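Local coordinates for Moesin/ezrin/radixin homolog 2 (Drosophila melanogaster, PDB 7EDR), which probably binds membrane-associated partner proteins through its FERM domain and, as the fly merlin, is thought to restrain growth through Hippo signalling, at residues T241-N246 / I260-A265; R249-D254 / M282-C287. One frame throughout, in Å; residues are numbered along the deposited sequence.

Contact 1 of 2, residues T241-N246 / I260-A265; sequences TTFQWN and IRLVDA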
ATOM      1  N   THR C 241      31.856  -3.014 -11.677  1.00 39.02           N
ATOM      2  CA  THR C 241      30.590  -3.245 -12.350  1.00 33.87           C
ATOM      3  C   THR C 241      29.618  -3.814 -11.328  1.00 35.99           C
ATOM      4  O   THR C 241      30.002  -4.179 -10.208  1.00 37.41           O
ATOM      5  CB  THR C 241      30.757  -4.185 -13.552  1.00 34.43           C
ATOM      6  OG1 THR C 241      29.585  -4.131 -14.371  1.00 36.85           O
ATOM      7  CG2 THR C 241      30.993  -5.620 -13.098  1.00 28.54           C
ATOM      8  N   THR C 242      28.351  -3.899 -11.721  1.00 32.72           N
ATOM      9  CA  THR C 242      27.314  -4.330 -10.804  1.00 31.69           C
ATOM     10  C   THR C 242      26.164  -4.937 -11.594  1.00 33.57           C
ATOM     11  O   THR C 242      25.963  -4.624 -12.775  1.00 32.66           O
ATOM     12  CB  THR C 242      26.821  -3.158  -9.937  1.00 35.23           C
ATOM     13  OG1 THR C 242      25.943  -3.644  -8.899  1.00 29.28           O
ATOM     14  CG2 THR C 242      26.107  -2.108 -10.806  1.00 30.17           C
ATOM     15  N   PHE C 243      25.422  -5.824 -10.926  1.00 29.93           N
ATOM     16  CA  PHE C 243      24.233  -6.456 -11.485  1.00 29.59           C
ATOM     17  C   PHE C 243      23.129  -6.427 -10.444  1.00 27.36           C
ATOM     18  O   PHE C 243      23.293  -6.973  -9.347  1.00 24.37           O
ATOM     19  CB  PHE C 243      24.517  -7.889 -11.915  1.00 27.83           C
ATOM     20  CG  PHE C 243      25.598  -8.002 -12.935  1.00 31.33           C
ATOM     21  CD1 PHE C 243      26.918  -8.236 -12.549  1.00 28.73           C
ATOM     22  CD2 PHE C 243      25.297  -7.890 -14.293  1.00 30.98           C
ATOM     23  CE1 PHE C 243      27.933  -8.357 -13.513  1.00 30.65           C
ATOM     24  CE2 PHE C 243      26.300  -8.005 -15.257  1.00 32.41           C
ATOM     25  CZ  PHE C 243      27.621  -8.227 -14.862  1.00 27.97           C
ATOM     26  N   GLN C 244      22.010  -5.806 -10.790  1.00 25.96           N
ATOM     27  CA  GLN C 244      20.917  -5.652  -9.851  1.00 25.22           C
ATOM     28  C   GLN C 244      20.110  -6.945  -9.747  1.00 25.48           C
ATOM     29  O   GLN C 244      19.978  -7.690 -10.716  1.00 25.94           O
ATOM     30  CB  GLN C 244      20.034  -4.484 -10.289  1.00 27.47           C
ATOM     31  CG  GLN C 244      19.328  -3.814  -9.122  1.00 31.01           C
ATOM     32  CD  GLN C 244      18.791  -2.452  -9.466  1.00 33.45           C
ATOM     33  OE1 GLN C 244      19.425  -1.428  -9.185  1.00 34.69           O
ATOM     34  NE2 GLN C 244      17.619  -2.425 -10.095  1.00 28.69           N
ATOM     35  N   TRP C 245      19.561  -7.206  -8.550  1.00 25.76           N
ATOM     36  CA  TRP C 245      18.877  -8.477  -8.300  1.00 22.71           C
ATOM     37  C   TRP C 245      17.845  -8.799  -9.369  1.00 24.57           C
ATOM     38  O   TRP C 245      17.677  -9.968  -9.741  1.00 22.56           O
ATOM     39  CB  TRP C 245      18.202  -8.485  -6.921  1.00 22.81           C
ATOM     40  CG  TRP C 245      19.175  -8.716  -5.844  1.00 25.82           C
ATOM     41  CD1 TRP C 245      19.410  -7.922  -4.740  1.00 21.12           C
ATOM     42  CD2 TRP C 245      20.114  -9.792  -5.778  1.00 23.12           C
ATOM     43  NE1 TRP C 245      20.440  -8.459  -3.998  1.00 23.81           N
ATOM     44  CE2 TRP C 245      20.892  -9.597  -4.621  1.00 20.81           C
ATOM     45  CE3 TRP C 245      20.386 -10.893  -6.602  1.00 23.88           C
ATOM     46  CZ2 TRP C 245      21.907 -10.471  -4.259  1.00 22.59           C
ATOM     47  CZ3 TRP C 245      21.392 -11.766  -6.238  1.00 19.88           C
ATOM     48  CH2 TRP C 245      22.141 -11.551  -5.073  1.00 22.20           C
ATOM     49  N   ASN C 246      17.137  -7.785  -9.878  1.00 24.23           N
ATOM     50  CA  ASN C 246      16.064  -8.060 -10.834  1.00 27.69           C
ATOM     51  C   ASN C 246      16.574  -8.316 -12.253  1.00 25.55           C
ATOM     52  O   ASN C 246      15.771  -8.655 -13.125  1.00 25.70           O
ATOM     53  CB  ASN C 246      15.059  -6.914 -10.857  1.00 25.59           C
ATOM     54  CG  ASN C 246      15.593  -5.700 -11.583  1.00 28.65           C
ATOM     55  OD1 ASN C 246      16.554  -5.077 -11.141  1.00 32.05           O
ATOM     56  ND2 ASN C 246      14.976  -5.362 -12.708  1.00 28.75           N
ATOM     57  N   ILE C 260      26.265 -17.686 -13.151  1.00 30.55           N
ATOM     58  CA  ILE C 260      25.236 -16.678 -12.962  1.00 32.11           C
ATOM     59  C   ILE C 260      24.554 -16.451 -14.295  1.00 32.12           C
ATOM     60  O   ILE C 260      25.207 -16.055 -15.269  1.00 32.76           O
ATOM     61  CB  ILE C 260      25.815 -15.372 -12.404  1.00 33.58           C
ATOM     62  CG1 ILE C 260      26.151 -15.579 -10.926  1.00 31.39           C
ATOM     63  CG2 ILE C 260      24.828 -14.222 -12.603  1.00 26.44           C
ATOM     64  CD1 ILE C 260      27.022 -14.530 -10.393  1.00 42.02           C
ATOM     65  N   ARG C 261      23.250 -16.726 -14.339  1.00 29.51           N
ATOM     66  CA  ARG C 261      22.444 -16.523 -15.530  1.00 30.98           C
ATOM     67  C   ARG C 261      21.615 -15.262 -15.345  1.00 28.94           C
ATOM     68  O   ARG C 261      21.032 -15.043 -14.276  1.00 29.12           O
ATOM     69  CB  ARG C 261      21.542 -17.730 -15.796  1.00 33.45           C
ATOM     70  CG  ARG C 261      22.254 -19.063 -15.583  1.00 43.66           C
ATOM     71  CD  ARG C 261      21.654 -20.209 -16.410  1.00 54.75           C
ATOM     72  NE  ARG C 261      20.417 -20.739 -15.831  1.00 56.23           N
ATOM     73  CZ  ARG C 261      19.186 -20.333 -16.160  1.00 61.94           C
ATOM     74  NH1 ARG C 261      18.125 -20.890 -15.566  1.00 52.23           N
ATOM     75  NH2 ARG C 261      19.005 -19.373 -17.080  1.00 47.04           N
ATOM     76  N   LEU C 262      21.565 -14.441 -16.378  1.00 27.02           N
ATOM     77  CA  LEU C 262      20.822 -13.194 -16.343  1.00 29.13           C
ATOM     78  C   LEU C 262      19.440 -13.377 -16.951  1.00 31.62           C
ATOM     79  O   LEU C 262      19.201 -14.288 -17.746  1.00 27.37           O
ATOM     80  CB  LEU C 262      21.586 -12.102 -17.088  1.00 30.25           C
ATOM     81  CG  LEU C 262      23.006 -11.867 -16.583  1.00 31.43           C
ATOM     82  CD1 LEU C 262      23.639 -10.838 -17.447  1.00 42.00           C
ATOM     83  CD2 LEU C 262      22.992 -11.370 -15.157  1.00 31.45           C
ATOM     84  N   VAL C 263      18.529 -12.483 -16.558  1.00 31.26           N
ATOM     85  CA  VAL C 263      17.150 -12.539 -17.043  1.00 29.69           C
ATOM     86  C   VAL C 263      17.106 -12.408 -18.558  1.00 30.17           C
ATOM     87  O   VAL C 263      16.370 -13.125 -19.239  1.00 32.80           O
ATOM     88  CB  VAL C 263      16.303 -11.449 -16.366  1.00 31.01           C
ATOM     89  CG1 VAL C 263      14.964 -11.275 -17.082  1.00 27.50           C
ATOM     90  CG2 VAL C 263      16.102 -11.785 -14.894  1.00 27.39           C
ATOM     91  N   ASP C 264      17.867 -11.469 -19.101  1.00 33.61           N
ATOM     92  CA  ASP C 264      17.935 -11.275 -20.543  1.00 33.64           C
ATOM     93  C   ASP C 264      18.517 -12.521 -21.203  1.00 42.86           C
ATOM     94  O   ASP C 264      19.726 -12.768 -21.117  1.00 40.45           O
ATOM     95  CB  ASP C 264      18.792 -10.053 -20.858  1.00 39.66           C
ATOM     96  CG  ASP C 264      18.627  -9.553 -22.279  1.00 47.80           C
ATOM     97  OD1 ASP C 264      18.387 -10.367 -23.202  1.00 49.13           O
ATOM     98  OD2 ASP C 264      18.763  -8.321 -22.465  1.00 54.06           O
ATOM     99  N   ALA C 265      17.666 -13.308 -21.868  1.00 43.94           N
ATOM    100  CA  ALA C 265      18.112 -14.551 -22.487  1.00 45.59           C
ATOM    101  C   ALA C 265      19.186 -14.333 -23.549  1.00 46.18           C
ATOM    102  O   ALA C 265      19.925 -15.271 -23.863  1.00 46.93           O
ATOM    103  CB  ALA C 265      16.922 -15.282 -23.099  1.00 44.44           C
TER
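Phe-243 and Leu-262 supply the apolar part of this meeting. Leu-262 brings CD2 to within 4.3 Å of Phe-243 CD2, one of the ring carbons next to CG, and arrives obliquely to the ring plane. Leu-262 does not aim its CB straight at the opposing strand; the branch at CG swings CD2 across toward the ring. Phe-270, on strand 270-273, stacks with the same ring and also touches Leu-262, so the pair belongs to a larger hydrophobic cluster between the two sheets of a PH-like sandwich.

Mixed polar-apolar contact takes over farther along. Val-263 CG2 lies 3.6 Å from the backbone O of Asn-246; with CG1 anti to the backbone N (chi1 167°), CG2 stands anti to Val-263's own carbonyl carbon and is the methyl turned to the Asn-246 O.

Hydrogen bonding stays on one side of the contact. Gln-244 NE2 donates to Asn-246 OD1 at 3.0 Å, nearly straight (164°), with the acceptor close to the plane of the Gln-244 amide and the donor tilted 28° from the carbonyl plane of Asn-246. The same two amides reach outward: Asn-246 ND2 bonds an aromatic side chain of another protein chain, and Gln-244 OE1 a basic one.

With no hydrogen bond between the segments, adhesion here is chiefly dispersive and modest in extent. The amides of Gln-244, last in the strand, and Asn-246, in the 3-10 turn that follows, hold each other and face the partner protein, which packs on Phe-243 and Leu-262 too, consistent with a lobe edge used for recognition in which the apolar pair takes part.

Contact 2 of 2, residues R249-D254 / M282-C287; sequences RHVSFD and MILDLC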
ATOM      1  N   ARG C 249      18.615 -14.058 -13.119  1.00 26.95           N
ATOM      2  CA  ARG C 249      17.620 -15.118 -13.242  1.00 26.91           C
ATOM      3  C   ARG C 249      17.936 -16.314 -12.342  1.00 31.86           C
ATOM      4  O   ARG C 249      17.022 -16.903 -11.739  1.00 27.27           O
ATOM      5  CB  ARG C 249      17.531 -15.548 -14.712  1.00 29.16           C
ATOM      6  CG  ARG C 249      16.906 -16.907 -15.011  1.00 31.61           C
ATOM      7  CD  ARG C 249      15.405 -16.866 -14.875  1.00 41.00           C
ATOM      8  NE  ARG C 249      14.758 -18.130 -15.240  1.00 53.26           N
ATOM      9  CZ  ARG C 249      13.574 -18.538 -14.764  1.00 49.98           C
ATOM     10  NH1 ARG C 249      12.901 -17.791 -13.881  1.00 37.46           N
ATOM     11  NH2 ARG C 249      13.066 -19.708 -15.161  1.00 45.74           N
ATOM     12  N   HIS C 250      19.217 -16.666 -12.215  1.00 25.76           N
ATOM     13  CA  HIS C 250      19.600 -17.911 -11.569  1.00 27.52           C
ATOM     14  C   HIS C 250      21.046 -17.811 -11.094  1.00 28.78           C
ATOM     15  O   HIS C 250      21.897 -17.243 -11.788  1.00 28.41           O
ATOM     16  CB  HIS C 250      19.421 -19.094 -12.533  1.00 29.33           C
ATOM     17  CG  HIS C 250      19.380 -20.426 -11.855  1.00 30.53           C
ATOM     18  ND1 HIS C 250      20.517 -21.158 -11.581  1.00 31.20           N
ATOM     19  CD2 HIS C 250      18.340 -21.154 -11.381  1.00 29.90           C
ATOM     20  CE1 HIS C 250      20.178 -22.280 -10.968  1.00 29.39           C
ATOM     21  NE2 HIS C 250      18.864 -22.301 -10.834  1.00 25.06           N
ATOM     22  N   VAL C 251      21.315 -18.362  -9.907  1.00 27.22           N
ATOM     23  CA  VAL C 251      22.653 -18.375  -9.323  1.00 27.71           C
ATOM     24  C   VAL C 251      22.946 -19.792  -8.851  1.00 28.99           C
ATOM     25  O   VAL C 251      22.127 -20.393  -8.144  1.00 30.02           O
ATOM     26  CB  VAL C 251      22.787 -17.385  -8.147  1.00 29.79           C
ATOM     27  CG1 VAL C 251      24.051 -17.694  -7.334  1.00 31.13           C
ATOM     28  CG2 VAL C 251      22.814 -15.943  -8.634  1.00 24.60           C
ATOM     29  N   SER C 252      24.110 -20.324  -9.234  1.00 30.38           N
ATOM     30  CA  SER C 252      24.479 -21.680  -8.835  1.00 33.10           C
ATOM     31  C   SER C 252      25.991 -21.857  -8.841  1.00 32.10           C
ATOM     32  O   SER C 252      26.730 -21.123  -9.503  1.00 34.70           O
ATOM     33  CB  SER C 252      23.831 -22.738  -9.740  1.00 31.99           C
ATOM     34  OG  SER C 252      24.293 -22.635 -11.074  1.00 35.57           O
ATOM     35  N   PHE C 253      26.444 -22.852  -8.087  1.00 33.64           N
ATOM     36  CA  PHE C 253      27.849 -23.222  -8.072  1.00 39.45           C
ATOM     37  C   PHE C 253      27.956 -24.739  -8.150  1.00 39.59           C
ATOM     38  O   PHE C 253      27.082 -25.471  -7.663  1.00 34.06           O
ATOM     39  CB  PHE C 253      28.592 -22.695  -6.814  1.00 33.40           C
ATOM     40  CG  PHE C 253      28.237 -23.433  -5.555  1.00 36.75           C
ATOM     41  CD1 PHE C 253      27.200 -22.987  -4.745  1.00 35.30           C
ATOM     42  CD2 PHE C 253      28.925 -24.583  -5.187  1.00 37.54           C
ATOM     43  CE1 PHE C 253      26.851 -23.669  -3.590  1.00 34.23           C
ATOM     44  CE2 PHE C 253      28.580 -25.273  -4.038  1.00 41.47           C
ATOM     45  CZ  PHE C 253      27.541 -24.813  -3.234  1.00 38.30           C
ATOM     46  N   ASP C 254      29.030 -25.204  -8.787  1.00 39.29           N
ATOM     47  CA  ASP C 254      29.443 -26.601  -8.715  1.00 44.20           C
ATOM     48  C   ASP C 254      30.912 -26.618  -8.350  1.00 42.96           C
ATOM     49  O   ASP C 254      31.747 -26.137  -9.125  1.00 46.95           O
ATOM     50  CB  ASP C 254      29.224 -27.344 -10.036  1.00 48.01           C
ATOM     51  CG  ASP C 254      29.845 -28.749 -10.032  1.00 51.38           C
ATOM     52  OD1 ASP C 254      30.413 -29.134 -11.071  1.00 60.16           O
ATOM     53  OD2 ASP C 254      29.773 -29.473  -9.009  1.00 53.15           O
ATOM     54  N   MET C 282      27.405 -20.181   1.558  1.00 31.49           N
ATOM     55  CA  MET C 282      27.067 -18.899   2.173  1.00 34.57           C
ATOM     56  C   MET C 282      26.806 -17.835   1.122  1.00 30.02           C
ATOM     57  O   MET C 282      25.977 -16.943   1.326  1.00 29.71           O
ATOM     58  CB  MET C 282      28.192 -18.427   3.100  1.00 38.98           C
ATOM     59  CG  MET C 282      28.657 -19.454   4.097  1.00 38.94           C
ATOM     60  SD  MET C 282      27.308 -19.948   5.186  1.00 53.18           S
ATOM     61  CE  MET C 282      27.651 -18.851   6.559  1.00 44.17           C
ATOM     62  N   ILE C 283      27.526 -17.883   0.005  1.00 31.10           N
ATOM     63  CA  ILE C 283      27.239 -16.934  -1.066  1.00 32.22           C
ATOM     64  C   ILE C 283      25.842 -17.187  -1.624  1.00 32.07           C
ATOM     65  O   ILE C 283      25.064 -16.251  -1.855  1.00 25.14           O
ATOM     66  CB  ILE C 283      28.324 -17.018  -2.154  1.00 31.46           C
ATOM     67  CG1 ILE C 283      29.682 -16.568  -1.587  1.00 27.75           C
ATOM     68  CG2 ILE C 283      27.923 -16.177  -3.388  1.00 25.20           C
ATOM     69  CD1 ILE C 283      30.811 -16.560  -2.626  1.00 28.36           C
ATOM     70  N   LEU C 284      25.493 -18.466  -1.796  1.00 32.77           N
ATOM     71  CA  LEU C 284      24.200 -18.841  -2.349  1.00 30.39           C
ATOM     72  C   LEU C 284      23.068 -18.418  -1.432  1.00 29.38           C
ATOM     73  O   LEU C 284      22.069 -17.850  -1.895  1.00 24.23           O
ATOM     74  CB  LEU C 284      24.155 -20.345  -2.584  1.00 33.82           C
ATOM     75  CG  LEU C 284      22.875 -20.818  -3.268  1.00 37.35           C
ATOM     76  CD1 LEU C 284      22.775 -20.207  -4.668  1.00 29.36           C
ATOM     77  CD2 LEU C 284      22.825 -22.351  -3.307  1.00 35.66           C
ATOM     78  N   ASP C 285      23.214 -18.673  -0.122  1.00 26.45           N
ATOM     79  CA  ASP C 285      22.198 -18.242   0.840  1.00 30.50           C
ATOM     80  C   ASP C 285      22.062 -16.720   0.875  1.00 24.64           C
ATOM     81  O   ASP C 285      20.946 -16.190   0.923  1.00 26.28           O
ATOM     82  CB  ASP C 285      22.511 -18.774   2.240  1.00 33.42           C
ATOM     83  CG  ASP C 285      22.421 -20.299   2.328  1.00 46.05           C
ATOM     84  OD1 ASP C 285      21.878 -20.928   1.385  1.00 47.66           O
ATOM     85  OD2 ASP C 285      22.895 -20.874   3.346  1.00 45.59           O
ATOM     86  N   LEU C 286      23.181 -16.005   0.857  1.00 22.81           N
ATOM     87  CA  LEU C 286      23.136 -14.548   0.880  1.00 24.35           C
ATOM     88  C   LEU C 286      22.421 -13.987  -0.356  1.00 24.49           C
ATOM     89  O   LEU C 286      21.664 -13.007  -0.250  1.00 21.14           O
ATOM     90  CB  LEU C 286      24.561 -13.999   0.984  1.00 21.43           C
ATOM     91  CG  LEU C 286      25.119 -13.401   2.286  1.00 26.95           C
ATOM     92  CD1 LEU C 286      24.104 -13.284   3.403  1.00 21.24           C
ATOM     93  CD2 LEU C 286      26.371 -14.122   2.749  1.00 26.75           C
ATOM     94  N   CYS C 287      22.642 -14.605  -1.531  1.00 21.90           N
ATOM     95  CA  CYS C 287      22.010 -14.160  -2.778  1.00 19.59           C
ATOM     96  C   CYS C 287      20.507 -14.405  -2.755  1.00 25.38           C
ATOM     97  O   CYS C 287      19.716 -13.545  -3.170  1.00 24.95           O
ATOM     98  CB  CYS C 287      22.618 -14.892  -3.974  1.00 18.82           C
ATOM     99  SG  CYS C 287      24.302 -14.404  -4.486  1.00 25.78           S
TER
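Leu-284 divides its two methyl groups between two residues of a single strand, and one of them sits closer to a backbone oxygen than to any side chain opposite. Its CD1 is 3.5 Å from the carbonyl O of Val-251 and 3.9 Å from Val-251 CG1; its CD2 meets Phe-253 CE1 at 4.2 Å, oblique to the ring. Holding CG anti to the backbone N (chi1 -175°) extends the leucine from helix 277-297 toward the strand, so that the leucine and valine side chains lie alongside each other, pointing opposite ways.

Val-251 CG1 is met by two residues about one helical turn apart, closely by Leu-284 and more loosely by Cys-287 SG (4.4 Å). Beyond Cys-287 comes Trp-245, which extends the apolar layer, while Phe-253 meets Phe-258 of the next strand with its ring.

Strand 249-254 and helix 282-287 run almost antiparallel, at 169°, with axes 9.0 Å apart. At the start of this strand Arg-249 and His-250 both face Arg-261, a classic beta bulge. In PH-like and PTB folds the groove between this strand and the C-terminal helix is a common site for peptide ligands, as in the FERM domains of relatives; here no other protein chain of the assembly touches either segment.

No hydrogen bond or ion pair spans the gap: methyls, a ring and a thiol carry the side-chain contact, with one methyl resting on a backbone carbonyl. Such contacts depend on shape and not on directed bonds, and whether the groove takes up peptides here, as in relatives, they do not tell.

Both contacts lie in the PH-like lobe and their centres are 13 Å apart. Contact 1 joins strands from the two different sheets; contact 2, the larger, packs a strand of the second sheet on the capping helix 277-297. Contact 1 pairs buried Phe-243 and Leu-262 with exposed Val-263; in contact 2 only Cys-287 is buried, and the others that touch are partly exposed. Both are apolar between side chains, with a methyl on a backbone O in each; contact 1 differs in the amide pair within its first segment that faces another protein chain. Backbone bonds of Arg-261 with Arg-249 and His-250 connect them, as does Trp-245 CH2, 3.5 Å from Cys-287 CA.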